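Local coordinates for protein borrelidin polyketide synthase, type I (Streptomyces parvulus, PDB 6OBT) that probably dehydrates a beta-hydroxyacyl polyketide intermediate to the alpha,beta-unsaturated acyl chain, as a dehydratase domain of the borrelidin assembly line, at residues Leu37-Val49 and Trp58-Leu70. Sequence-based numbering, arbitrary orientation.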
ATOM      1  N   LEU A  37      -1.481   7.808  -0.547  1.00 42.48           N
ATOM      2  CA  LEU A  37      -1.580   6.934  -1.704  1.00 40.99           C
ATOM      3  C   LEU A  37      -2.068   7.725  -2.914  1.00 43.13           C
ATOM      4  O   LEU A  37      -2.333   8.923  -2.839  1.00 46.06           O
ATOM      5  CB  LEU A  37      -2.529   5.761  -1.437  1.00 39.36           C
ATOM      6  CG  LEU A  37      -2.306   4.954  -0.160  1.00 44.35           C
ATOM      7  CD1 LEU A  37      -3.235   3.783  -0.201  1.00 41.42           C
ATOM      8  CD2 LEU A  37      -0.858   4.498  -0.055  1.00 44.10           C
ATOM      9  N   THR A  38      -2.233   7.019  -4.026  1.00 40.21           N
ATOM     10  CA  THR A  38      -2.595   7.623  -5.305  1.00 45.14           C
ATOM     11  C   THR A  38      -3.910   7.032  -5.778  1.00 44.43           C
ATOM     12  O   THR A  38      -4.082   5.812  -5.760  1.00 40.77           O
ATOM     13  CB  THR A  38      -1.505   7.385  -6.356  1.00 48.93           C
ATOM     14  OG1 THR A  38      -0.253   7.877  -5.860  1.00 58.72           O
ATOM     15  CG2 THR A  38      -1.838   8.110  -7.649  1.00 52.82           C
ATOM     16  N   GLU A  39      -4.842   7.894  -6.178  1.00 49.00           N
ATOM     17  CA  GLU A  39      -6.047   7.418  -6.843  1.00 45.11           C
ATOM     18  C   GLU A  39      -5.666   6.789  -8.179  1.00 46.87           C
ATOM     19  O   GLU A  39      -5.022   7.430  -9.014  1.00 47.40           O
ATOM     20  CB  GLU A  39      -7.027   8.570  -7.046  1.00 52.72           C
ATOM     21  CG  GLU A  39      -7.549   9.183  -5.765  1.00 67.94           C
ATOM     22  CD  GLU A  39      -8.816   8.511  -5.265  1.00 83.38           C
ATOM     23  OE1 GLU A  39      -9.317   7.596  -5.956  1.00 87.08           O
ATOM     24  OE2 GLU A  39      -9.312   8.900  -4.183  1.00 89.48           O
ATOM     25  N   ALA A  40      -6.066   5.534  -8.383  1.00 47.61           N
ATOM     26  CA  ALA A  40      -5.589   4.739  -9.510  1.00 42.51           C
ATOM     27  C   ALA A  40      -6.588   4.616 -10.658  1.00 43.78           C
ATOM     28  O   ALA A  40      -6.212   4.123 -11.728  1.00 47.10           O
ATOM     29  CB  ALA A  40      -5.178   3.340  -9.024  1.00 35.75           C
ATOM     30  N   GLY A  41      -7.841   5.037 -10.473  1.00 42.19           N
ATOM     31  CA  GLY A  41      -8.778   5.136 -11.584  1.00 45.32           C
ATOM     32  C   GLY A  41      -9.292   3.835 -12.171  1.00 45.75           C
ATOM     33  O   GLY A  41      -9.779   3.832 -13.306  1.00 48.11           O
ATOM     34  N   HIS A  42      -9.190   2.724 -11.445  1.00 41.70           N
ATOM     35  CA  HIS A  42      -9.742   1.445 -11.872  1.00 39.26           C
ATOM     36  C   HIS A  42     -10.761   0.966 -10.854  1.00 41.17           C
ATOM     37  O   HIS A  42     -10.568   1.138  -9.646  1.00 35.32           O
ATOM     38  CB  HIS A  42      -8.665   0.376 -12.031  1.00 33.99           C
ATOM     39  CG  HIS A  42      -9.112  -0.797 -12.851  1.00 37.60           C
ATOM     40  ND1 HIS A  42      -9.820  -1.856 -12.321  1.00 38.02           N
ATOM     41  CD2 HIS A  42      -8.987  -1.053 -14.176  1.00 35.94           C
ATOM     42  CE1 HIS A  42     -10.086  -2.728 -13.277  1.00 40.64           C
ATOM     43  NE2 HIS A  42      -9.596  -2.262 -14.415  1.00 35.98           N
ATOM     44  N   ALA A  43     -11.831   0.342 -11.350  1.00 37.25           N
ATOM     45  CA  ALA A  43     -12.904  -0.121 -10.472  1.00 40.50           C
ATOM     46  C   ALA A  43     -12.417  -1.186  -9.493  1.00 38.87           C
ATOM     47  O   ALA A  43     -12.775  -1.155  -8.307  1.00 43.78           O
ATOM     48  CB  ALA A  43     -14.070  -0.658 -11.307  1.00 44.94           C
ATOM     49  N   PHE A  44     -11.586  -2.125  -9.957  1.00 33.78           N
ATOM     50  CA  PHE A  44     -11.126  -3.209  -9.095  1.00 32.30           C
ATOM     51  C   PHE A  44      -9.948  -2.810  -8.215  1.00 34.94           C
ATOM     52  O   PHE A  44      -9.789  -3.373  -7.128  1.00 30.84           O
ATOM     53  CB  PHE A  44     -10.708  -4.424  -9.913  1.00 33.89           C
ATOM     54  CG  PHE A  44     -11.855  -5.156 -10.556  1.00 42.29           C
ATOM     55  CD1 PHE A  44     -13.159  -4.933 -10.152  1.00 44.67           C
ATOM     56  CD2 PHE A  44     -11.616  -6.065 -11.567  1.00 37.40           C
ATOM     57  CE1 PHE A  44     -14.214  -5.611 -10.760  1.00 47.99           C
ATOM     58  CE2 PHE A  44     -12.658  -6.742 -12.176  1.00 37.21           C
ATOM     59  CZ  PHE A  44     -13.958  -6.518 -11.767  1.00 40.46           C
ATOM     60  N   VAL A  45      -9.085  -1.906  -8.671  1.00 36.24           N
ATOM     61  CA  VAL A  45      -7.961  -1.478  -7.834  1.00 35.35           C
ATOM     62  C   VAL A  45      -7.980   0.043  -7.745  1.00 36.71           C
ATOM     63  O   VAL A  45      -7.272   0.727  -8.496  1.00 39.56           O
ATOM     64  CB  VAL A  45      -6.621  -2.025  -8.352  1.00 31.67           C
ATOM     65  CG1 VAL A  45      -6.499  -3.488  -7.975  1.00 29.67           C
ATOM     66  CG2 VAL A  45      -6.481  -1.860  -9.858  1.00 30.38           C
ATOM     67  N   PRO A  46      -8.793   0.608  -6.851  1.00 36.60           N
ATOM     68  CA  PRO A  46      -8.968   2.069  -6.819  1.00 39.76           C
ATOM     69  C   PRO A  46      -7.774   2.839  -6.272  1.00 38.43           C
ATOM     70  O   PRO A  46      -7.756   4.072  -6.402  1.00 38.78           O
ATOM     71  CB  PRO A  46     -10.188   2.258  -5.904  1.00 45.49           C
ATOM     72  CG  PRO A  46     -10.833   0.905  -5.818  1.00 46.85           C
ATOM     73  CD  PRO A  46      -9.735  -0.087  -5.961  1.00 37.92           C
ATOM     74  N   ALA A  47      -6.792   2.177  -5.664  1.00 32.38           N
ATOM     75  CA  ALA A  47      -5.684   2.874  -5.020  1.00 33.53           C
ATOM     76  C   ALA A  47      -4.372   2.242  -5.445  1.00 34.37           C
ATOM     77  O   ALA A  47      -4.299   1.031  -5.673  1.00 33.89           O
ATOM     78  CB  ALA A  47      -5.815   2.822  -3.483  1.00 37.66           C
ATOM     79  N   ALA A  48      -3.325   3.065  -5.528  1.00 34.35           N
ATOM     80  CA  ALA A  48      -1.986   2.605  -5.858  1.00 36.43           C
ATOM     81  C   ALA A  48      -1.019   3.044  -4.771  1.00 37.88           C
ATOM     82  O   ALA A  48      -1.117   4.164  -4.258  1.00 42.61           O
ATOM     83  CB  ALA A  48      -1.511   3.166  -7.214  1.00 38.47           C
ATOM     84  N   VAL A  49      -0.080   2.164  -4.433  1.00 38.83           N
ATOM     85  CA  VAL A  49       0.894   2.396  -3.369  1.00 35.15           C
ATOM     86  C   VAL A  49       2.277   2.364  -4.003  1.00 36.51           C
ATOM     87  O   VAL A  49       2.826   1.282  -4.249  1.00 37.26           O
ATOM     88  CB  VAL A  49       0.789   1.356  -2.248  1.00 35.89           C
ATOM     89  CG1 VAL A  49       1.646   1.779  -1.049  1.00 36.99           C
ATOM     90  CG2 VAL A  49      -0.648   1.164  -1.829  1.00 38.41           C
ATOM     91  N   TRP A  58      -0.985  -1.968  -6.723  1.00 25.94           N
ATOM     92  CA  TRP A  58      -2.384  -1.581  -6.837  1.00 30.52           C
ATOM     93  C   TRP A  58      -3.190  -2.471  -5.899  1.00 29.40           C
ATOM     94  O   TRP A  58      -2.924  -3.671  -5.790  1.00 29.66           O
ATOM     95  CB  TRP A  58      -2.907  -1.713  -8.285  1.00 29.26           C
ATOM     96  CG  TRP A  58      -2.430  -0.601  -9.213  1.00 35.53           C
ATOM     97  CD1 TRP A  58      -3.156   0.470  -9.675  1.00 34.21           C
ATOM     98  CD2 TRP A  58      -1.122  -0.466  -9.768  1.00 36.09           C
ATOM     99  NE1 TRP A  58      -2.369   1.259 -10.496  1.00 36.05           N
ATOM    100  CE2 TRP A  58      -1.119   0.700 -10.567  1.00 33.76           C
ATOM    101  CE3 TRP A  58       0.060  -1.215  -9.658  1.00 41.37           C
ATOM    102  CZ2 TRP A  58       0.019   1.135 -11.244  1.00 43.55           C
ATOM    103  CZ3 TRP A  58       1.188  -0.780 -10.344  1.00 44.72           C
ATOM    104  CH2 TRP A  58       1.157   0.383 -11.122  1.00 44.43           C
ATOM    105  N   THR A  59      -4.168  -1.881  -5.214  1.00 31.91           N
ATOM    106  CA  THR A  59      -4.897  -2.582  -4.167  1.00 32.21           C
ATOM    107  C   THR A  59      -6.388  -2.381  -4.353  1.00 31.60           C
ATOM    108  O   THR A  59      -6.839  -1.334  -4.835  1.00 32.49           O
ATOM    109  CB  THR A  59      -4.497  -2.094  -2.735  1.00 33.64           C
ATOM    110  OG1 THR A  59      -4.961  -0.755  -2.525  1.00 34.59           O
ATOM    111  CG2 THR A  59      -2.991  -2.117  -2.537  1.00 36.76           C
ATOM    112  N   GLY A  60      -7.148  -3.392  -3.954  1.00 30.52           N
ATOM    113  CA  GLY A  60      -8.591  -3.282  -3.951  1.00 34.85           C
ATOM    114  C   GLY A  60      -9.219  -4.365  -3.105  1.00 36.14           C
ATOM    115  O   GLY A  60      -8.543  -5.263  -2.598  1.00 35.48           O
ATOM    116  N   ARG A  61     -10.541  -4.271  -2.969  1.00 35.44           N
ATOM    117  CA  ARG A  61     -11.364  -5.277  -2.311  1.00 34.96           C
ATOM    118  C   ARG A  61     -12.411  -5.779  -3.301  1.00 41.47           C
ATOM    119  O   ARG A  61     -13.153  -4.974  -3.877  1.00 48.10           O
ATOM    120  CB  ARG A  61     -12.065  -4.690  -1.091  1.00 44.38           C
ATOM    121  CG  ARG A  61     -12.748  -5.715  -0.206  1.00 53.95           C
ATOM    122  CD  ARG A  61     -13.308  -5.067   1.045  1.00 63.33           C
ATOM    123  NE  ARG A  61     -14.356  -4.094   0.740  1.00 70.75           N
ATOM    124  CZ  ARG A  61     -15.004  -3.379   1.656  1.00 76.30           C
ATOM    125  NH1 ARG A  61     -14.712  -3.524   2.943  1.00 80.15           N
ATOM    126  NH2 ARG A  61     -15.945  -2.518   1.286  1.00 75.55           N
ATOM    127  N   LEU A  62     -12.479  -7.099  -3.491  1.00 38.76           N
ATOM    128  CA  LEU A  62     -13.459  -7.722  -4.378  1.00 39.34           C
ATOM    129  C   LEU A  62     -14.504  -8.468  -3.560  1.00 41.59           C
ATOM    130  O   LEU A  62     -14.166  -9.200  -2.622  1.00 44.57           O
ATOM    131  CB  LEU A  62     -12.792  -8.694  -5.354  1.00 42.52           C
ATOM    132  CG  LEU A  62     -11.888  -8.129  -6.449  1.00 45.84           C
ATOM    133  CD1 LEU A  62     -11.514  -9.237  -7.427  1.00 38.85           C
ATOM    134  CD2 LEU A  62     -12.533  -6.939  -7.167  1.00 52.09           C
ATOM    135  N   SER A  63     -15.768  -8.290  -3.929  1.00 40.87           N
ATOM    136  CA  SER A  63     -16.862  -9.044  -3.341  1.00 46.78           C
ATOM    137  C   SER A  63     -18.046  -8.962  -4.292  1.00 46.53           C
ATOM    138  O   SER A  63     -18.142  -8.047  -5.112  1.00 43.50           O
ATOM    139  CB  SER A  63     -17.234  -8.520  -1.952  1.00 48.87           C
ATOM    140  OG  SER A  63     -18.014  -7.338  -2.020  1.00 48.17           O
ATOM    141  N   LEU A  64     -18.945  -9.928  -4.175  1.00 49.39           N
ATOM    142  CA  LEU A  64     -20.114  -9.893  -5.045  1.00 47.93           C
ATOM    143  C   LEU A  64     -21.088  -8.769  -4.677  1.00 53.96           C
ATOM    144  O   LEU A  64     -21.743  -8.225  -5.571  1.00 54.14           O
ATOM    145  CB  LEU A  64     -20.823 -11.248  -5.049  1.00 53.71           C
ATOM    146  CG  LEU A  64     -19.933 -12.339  -5.669  1.00 62.49           C
ATOM    147  CD1 LEU A  64     -20.297 -13.730  -5.158  1.00 71.97           C
ATOM    148  CD2 LEU A  64     -19.957 -12.294  -7.198  1.00 61.14           C
ATOM    149  N   PRO A  65     -21.226  -8.366  -3.409  1.00 56.78           N
ATOM    150  CA  PRO A  65     -22.065  -7.184  -3.148  1.00 57.09           C
ATOM    151  C   PRO A  65     -21.517  -5.910  -3.767  1.00 55.73           C
ATOM    152  O   PRO A  65     -22.296  -5.001  -4.077  1.00 61.07           O
ATOM    153  CB  PRO A  65     -22.103  -7.120  -1.618  1.00 56.94           C
ATOM    154  CG  PRO A  65     -21.988  -8.550  -1.214  1.00 58.23           C
ATOM    155  CD  PRO A  65     -20.987  -9.134  -2.169  1.00 55.42           C
ATOM    156  N   SER A  66     -20.201  -5.824  -3.976  1.00 49.58           N
ATOM    157  CA  SER A  66     -19.618  -4.645  -4.604  1.00 49.63           C
ATOM    158  C   SER A  66     -19.702  -4.703  -6.124  1.00 50.83           C
ATOM    159  O   SER A  66     -19.802  -3.658  -6.773  1.00 53.53           O
ATOM    160  CB  SER A  66     -18.161  -4.481  -4.170  1.00 46.92           C
ATOM    161  OG  SER A  66     -18.095  -4.028  -2.827  1.00 49.09           O
ATOM    162  N   TYR A  67     -19.654  -5.896  -6.704  1.00 48.42           N
ATOM    163  CA  TYR A  67     -19.756  -6.073  -8.153  1.00 49.43           C
ATOM    164  C   TYR A  67     -20.648  -7.275  -8.412  1.00 45.90           C
ATOM    165  O   TYR A  67     -20.166  -8.364  -8.746  1.00 41.31           O
ATOM    166  CB  TYR A  67     -18.379  -6.268  -8.788  1.00 45.44           C
ATOM    167  CG  TYR A  67     -17.287  -5.383  -8.221  1.00 50.84           C
ATOM    168  CD1 TYR A  67     -16.491  -5.817  -7.169  1.00 49.55           C
ATOM    169  CD2 TYR A  67     -17.053  -4.115  -8.743  1.00 51.28           C
ATOM    170  CE1 TYR A  67     -15.495  -5.021  -6.651  1.00 55.78           C
ATOM    171  CE2 TYR A  67     -16.059  -3.304  -8.232  1.00 51.37           C
ATOM    172  CZ  TYR A  67     -15.281  -3.764  -7.184  1.00 60.59           C
ATOM    173  OH  TYR A  67     -14.281  -2.970  -6.662  1.00 70.23           O
ATOM    174  N   PRO A  68     -21.964  -7.122  -8.242  1.00 52.71           N
ATOM    175  CA  PRO A  68     -22.850  -8.293  -8.358  1.00 57.97           C
ATOM    176  C   PRO A  68     -22.795  -8.971  -9.712  1.00 56.11           C
ATOM    177  O   PRO A  68     -23.072 -10.173  -9.785  1.00 49.76           O
ATOM    178  CB  PRO A  68     -24.247  -7.724  -8.063  1.00 66.01           C
ATOM    179  CG  PRO A  68     -24.112  -6.244  -8.141  1.00 67.82           C
ATOM    180  CD  PRO A  68     -22.689  -5.913  -7.819  1.00 62.61           C
ATOM    181  N   TRP A  69     -22.422  -8.255 -10.776  1.00 56.48           N
ATOM    182  CA  TRP A  69     -22.336  -8.883 -12.089  1.00 55.07           C
ATOM    183  C   TRP A  69     -21.233  -9.934 -12.160  1.00 50.32           C
ATOM    184  O   TRP A  69     -21.223 -10.731 -13.099  1.00 49.62           O
ATOM    185  CB  TRP A  69     -22.141  -7.818 -13.182  1.00 52.79           C
ATOM    186  CG  TRP A  69     -20.924  -6.979 -13.000  1.00 49.86           C
ATOM    187  CD1 TRP A  69     -20.841  -5.784 -12.342  1.00 53.01           C
ATOM    188  CD2 TRP A  69     -19.604  -7.277 -13.464  1.00 44.73           C
ATOM    189  NE1 TRP A  69     -19.545  -5.322 -12.365  1.00 52.98           N
ATOM    190  CE2 TRP A  69     -18.766  -6.218 -13.047  1.00 47.33           C
ATOM    191  CE3 TRP A  69     -19.048  -8.336 -14.186  1.00 43.95           C
ATOM    192  CZ2 TRP A  69     -17.402  -6.188 -13.328  1.00 44.84           C
ATOM    193  CZ3 TRP A  69     -17.690  -8.307 -14.463  1.00 45.16           C
ATOM    194  CH2 TRP A  69     -16.883  -7.239 -14.036  1.00 49.44           C
ATOM    195  N   LEU A  70     -20.325  -9.977 -11.183  1.00 44.67           N
ATOM    196  CA  LEU A  70     -19.343 -11.056 -11.141  1.00 42.98           C
ATOM    197  C   LEU A  70     -19.997 -12.428 -10.950  1.00 43.43           C
ATOM    198  O   LEU A  70     -19.388 -13.450 -11.288  1.00 47.44           O
ATOM    199  CB  LEU A  70     -18.317 -10.782 -10.031  1.00 43.94           C
ATOM    200  CG  LEU A  70     -17.266  -9.700 -10.322  1.00 45.33           C
ATOM    201  CD1 LEU A  70     -16.408  -9.394  -9.085  1.00 47.47           C
ATOM    202  CD2 LEU A  70     -16.384 -10.087 -11.498  1.00 46.09           C
TER
HETATM  203  O   HOH W   1     -11.832  -2.499  -5.080  1.00 50.46           O
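Phe44 pushes its ring in among Leu62, Tyr67, Trp69 and Leu70. With CG anti to the carbonyl carbon (chi1 -71°), the side chain first runs past the Leu62 methyl CD2, which approaches Phe44 CB and CG and lies 3.7 Å from Phe44 CD1. Phe44 CE1 then comes over the centre of the Tyr67 ring, making an edge-to-face (T-shaped) pair with centroids 5.0 Å apart and planes at 84°. Phe44 CZ ends 3.8 Å from Trp69 CH2, and Tyr224 and Pro228 close in around this ring from elsewhere in the chain. Tyr67 is anchored as well: its OH donates to Ala43 O at 2.9 Å from above the carbonyl plane. One water donates to Phe44 O and Tyr67 OH and accepts from Arg61 N, joining the two segments beyond the last strand pairing.

The cluster sits at the open end of the beta hairpin of strands 47-50 and 55-62 in the dehydratase's double hot-dog fold, with helix 83-97 packed against the hairpin. Thr59 N donates to Ala47 O at 3.0 Å in the hydrogen-bonded pair. The next, non-hydrogen-bonded pair sets the Ala48 methyl over one face of the Trp58 indole, 4.0 Å from the centroid of its five-membered ring. Ala40 CB approaches Trp58 CD1 obliquely, and Val45 CB packs on Trp58 CB; Trp58 NE1 is hydrogen-bonded to Gln96 OE1. Past the Ala47-Thr59 pair, one of the Gly60 CA hydrogens points almost straight at Phe44 O, 3.4 Å from Gly60 CA, a CA-H...O contact. Thr59 OG1 is hydrogen-bonded to Val35 O of the second subunit, placing this strand at the dimer contact.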